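Local coordinates for protein invasin ipaB (Shigella flexneri, PDB 3U0C) that is inserted into the host membrane with a partner translocator to form the pore through which type III secretion effectors reach the target cell cytosol, at residues 91-96 and 193-198. Residues are numbered along the deposited sequence; the frame is centred on the assembly and turned at random.
Sequences NLEFSD and EKEIDS
The ring of F94, on helix 71-141, meets E195 and I196 with its outer edge near the C-terminal end of helix 150-197. Its CB and CG stay short of contact; with CG anti to the backbone N (chi1 -171°), the ring is carried over to the second helix. Along the nearer edge, CD1 of F94 comes within 4.3 Å of the backbone O of E195. CE1 of F94 goes further, lying 4.2 Å from E195 O and also close to E195 CB. At the tip, CZ of F94 meets the terminal methyl CD1 of I196 at 3.8 Å. Both the oxygen and the methyl lie at the ring edge, near its plane, so the contact does not use a ring face. The two segments run nearly antiparallel (168°), their axes 11.0 Å apart at closest approach, as part of the long coiled coil of this N-terminal translocator domain. This is a thin surface contact close to where helix 150-197 stops, and no hydrogen bond crosses it. F199, just beyond the helix end, adds an edge-to-face ring contact with F94. Beside the aromatic edge, the carboxylates of E93 and E195 approach with E93 OE2 and E195 OE1 4.2 Å apart, a like-charge pair that would be unfavourable by itself. K90 probably offsets this: its NZ forms a salt bridge with E93 OE2 and a weak hydrogen bond to S198 O, and Q89 NE2 donates to E93 OE1.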
loop_
_atom_site.group_PDB
_atom_site.type_symbol
_atom_site.label_atom_id
_atom_site.label_comp_id
_atom_site.label_asym_id
_atom_site.label_seq_id
_atom_site.Cartn_x
_atom_site.Cartn_y
_atom_site.Cartn_z
ATOM N N ASN A 91 -19.839 -7.130 -11.874
ATOM C CA ASN A 91 -20.164 -6.966 -10.469
ATOM C C ASN A 91 -19.360 -7.884 -9.544
ATOM O O ASN A 91 -18.814 -7.427 -8.549
ATOM C CB ASN A 91 -21.662 -7.148 -10.225
ATOM C CG ASN A 91 -22.455 -5.874 -10.477
ATOM O OD1 ASN A 91 -22.038 -4.781 -10.104
ATOM N ND2 ASN A 91 -23.613 -6.017 -11.093
ATOM N N LEU A 92 -19.301 -9.176 -9.868
ATOM C CA LEU A 92 -18.584 -10.141 -9.030
ATOM C C LEU A 92 -17.080 -9.876 -9.006
ATOM O O LEU A 92 -16.432 -9.982 -7.975
ATOM C CB LEU A 92 -18.809 -11.564 -9.529
ATOM C CG LEU A 92 -20.149 -12.230 -9.244
ATOM C CD1 LEU A 92 -20.235 -13.558 -10.000
ATOM C CD2 LEU A 92 -20.336 -12.409 -7.751
ATOM N N GLU A 93 -16.553 -9.564 -10.179
ATOM C CA GLU A 93 -15.144 -9.342 -10.403
ATOM C C GLU A 93 -14.697 -8.109 -9.625
ATOM O O GLU A 93 -13.692 -8.137 -8.915
ATOM C CB GLU A 93 -14.937 -9.137 -11.902
ATOM C CG GLU A 93 -13.541 -8.838 -12.371
ATOM C CD GLU A 93 -13.539 -8.301 -13.781
ATOM O OE1 GLU A 93 -13.814 -9.087 -14.725
ATOM O OE2 GLU A 93 -13.309 -7.083 -13.947
ATOM N N PHE A 94 -15.466 -7.034 -9.770
ATOM C CA PHE A 94 -15.218 -5.769 -9.083
ATOM C C PHE A 94 -15.262 -5.933 -7.571
ATOM O O PHE A 94 -14.419 -5.391 -6.846
ATOM C CB PHE A 94 -16.274 -4.751 -9.491
ATOM C CG PHE A 94 -16.003 -3.348 -9.009
ATOM C CD1 PHE A 94 -15.161 -2.512 -9.716
ATOM C CD2 PHE A 94 -16.631 -2.853 -7.878
ATOM C CE1 PHE A 94 -14.936 -1.226 -9.296
ATOM C CE2 PHE A 94 -16.406 -1.564 -7.459
ATOM C CZ PHE A 94 -15.563 -0.756 -8.169
ATOM N N SER A 95 -16.260 -6.668 -7.100
ATOM C CA SER A 95 -16.399 -6.911 -5.679
ATOM C C SER A 95 -15.160 -7.604 -5.110
ATOM O O SER A 95 -14.655 -7.207 -4.059
ATOM C CB SER A 95 -17.638 -7.746 -5.394
ATOM O OG SER A 95 -17.800 -7.937 -4.000
ATOM N N ASP A 96 -14.675 -8.632 -5.803
ATOM C CA ASP A 96 -13.532 -9.403 -5.319
ATOM C C ASP A 96 -12.300 -8.522 -5.263
ATOM O O ASP A 96 -11.563 -8.534 -4.286
ATOM C CB ASP A 96 -13.258 -10.623 -6.208
ATOM C CG ASP A 96 -14.307 -11.725 -6.044
ATOM O OD1 ASP A 96 -14.942 -11.810 -4.962
ATOM O OD2 ASP A 96 -14.504 -12.514 -6.998
ATOM N N GLU A 193 -8.442 3.061 -9.610
ATOM C CA GLU A 193 -8.895 3.830 -10.767
ATOM C C GLU A 193 -9.031 2.950 -12.025
ATOM O O GLU A 193 -9.984 3.075 -12.771
ATOM C CB GLU A 193 -7.945 4.994 -11.046
ATOM C CG GLU A 193 -8.461 6.001 -12.060
ATOM C CD GLU A 193 -7.700 7.319 -12.014
ATOM O OE1 GLU A 193 -6.501 7.307 -11.633
ATOM O OE2 GLU A 193 -8.299 8.372 -12.339
ATOM N N LYS A 194 -8.051 2.081 -12.252
ATOM C CA LYS A 194 -8.062 1.176 -13.390
ATOM C C LYS A 194 -9.367 0.382 -13.403
ATOM O O LYS A 194 -10.060 0.329 -14.409
ATOM C CB LYS A 194 -6.876 0.217 -13.320
ATOM C CG LYS A 194 -6.485 -0.446 -14.645
ATOM C CD LYS A 194 -5.456 -1.572 -14.425
ATOM C CE LYS A 194 -5.325 -2.470 -15.671
ATOM N NZ LYS A 194 -4.401 -3.659 -15.524
ATOM N N GLU A 195 -9.686 -0.225 -12.268
ATOM C CA GLU A 195 -10.879 -1.032 -12.118
ATOM C C GLU A 195 -12.166 -0.229 -12.331
ATOM O O GLU A 195 -13.093 -0.688 -12.995
ATOM C CB GLU A 195 -10.885 -1.716 -10.751
ATOM C CG GLU A 195 -9.730 -2.711 -10.548
ATOM C CD GLU A 195 -9.846 -3.934 -11.463
ATOM O OE1 GLU A 195 -10.914 -4.115 -12.095
ATOM O OE2 GLU A 195 -8.869 -4.711 -11.550
ATOM N N ILE A 196 -12.213 0.972 -11.772
ATOM C CA ILE A 196 -13.372 1.834 -11.927
ATOM C C ILE A 196 -13.573 2.209 -13.397
ATOM O O ILE A 196 -14.693 2.233 -13.888
ATOM C CB ILE A 196 -13.249 3.124 -11.090
ATOM C CG1 ILE A 196 -13.385 2.815 -9.595
ATOM C CG2 ILE A 196 -14.307 4.138 -11.528
ATOM C CD1 ILE A 196 -14.803 2.891 -9.073
ATOM N N ASP A 197 -12.477 2.490 -14.094
ATOM C CA ASP A 197 -12.545 2.961 -15.469
ATOM C C ASP A 197 -12.952 1.861 -16.442
ATOM O O ASP A 197 -13.417 2.139 -17.543
ATOM C CB ASP A 197 -11.206 3.548 -15.910
ATOM C CG ASP A 197 -10.941 4.921 -15.319
ATOM O OD1 ASP A 197 -11.875 5.550 -14.782
ATOM O OD2 ASP A 197 -9.785 5.373 -15.406
ATOM N N SER A 198 -12.778 0.611 -16.046
ATOM C CA SER A 198 -13.113 -0.473 -16.942
ATOM C C SER A 198 -14.365 -1.207 -16.478
ATOM O O SER A 198 -14.670 -2.287 -16.980
ATOM C CB SER A 198 -11.945 -1.446 -17.053
ATOM O OG SER A 198 -11.972 -2.376 -15.992
#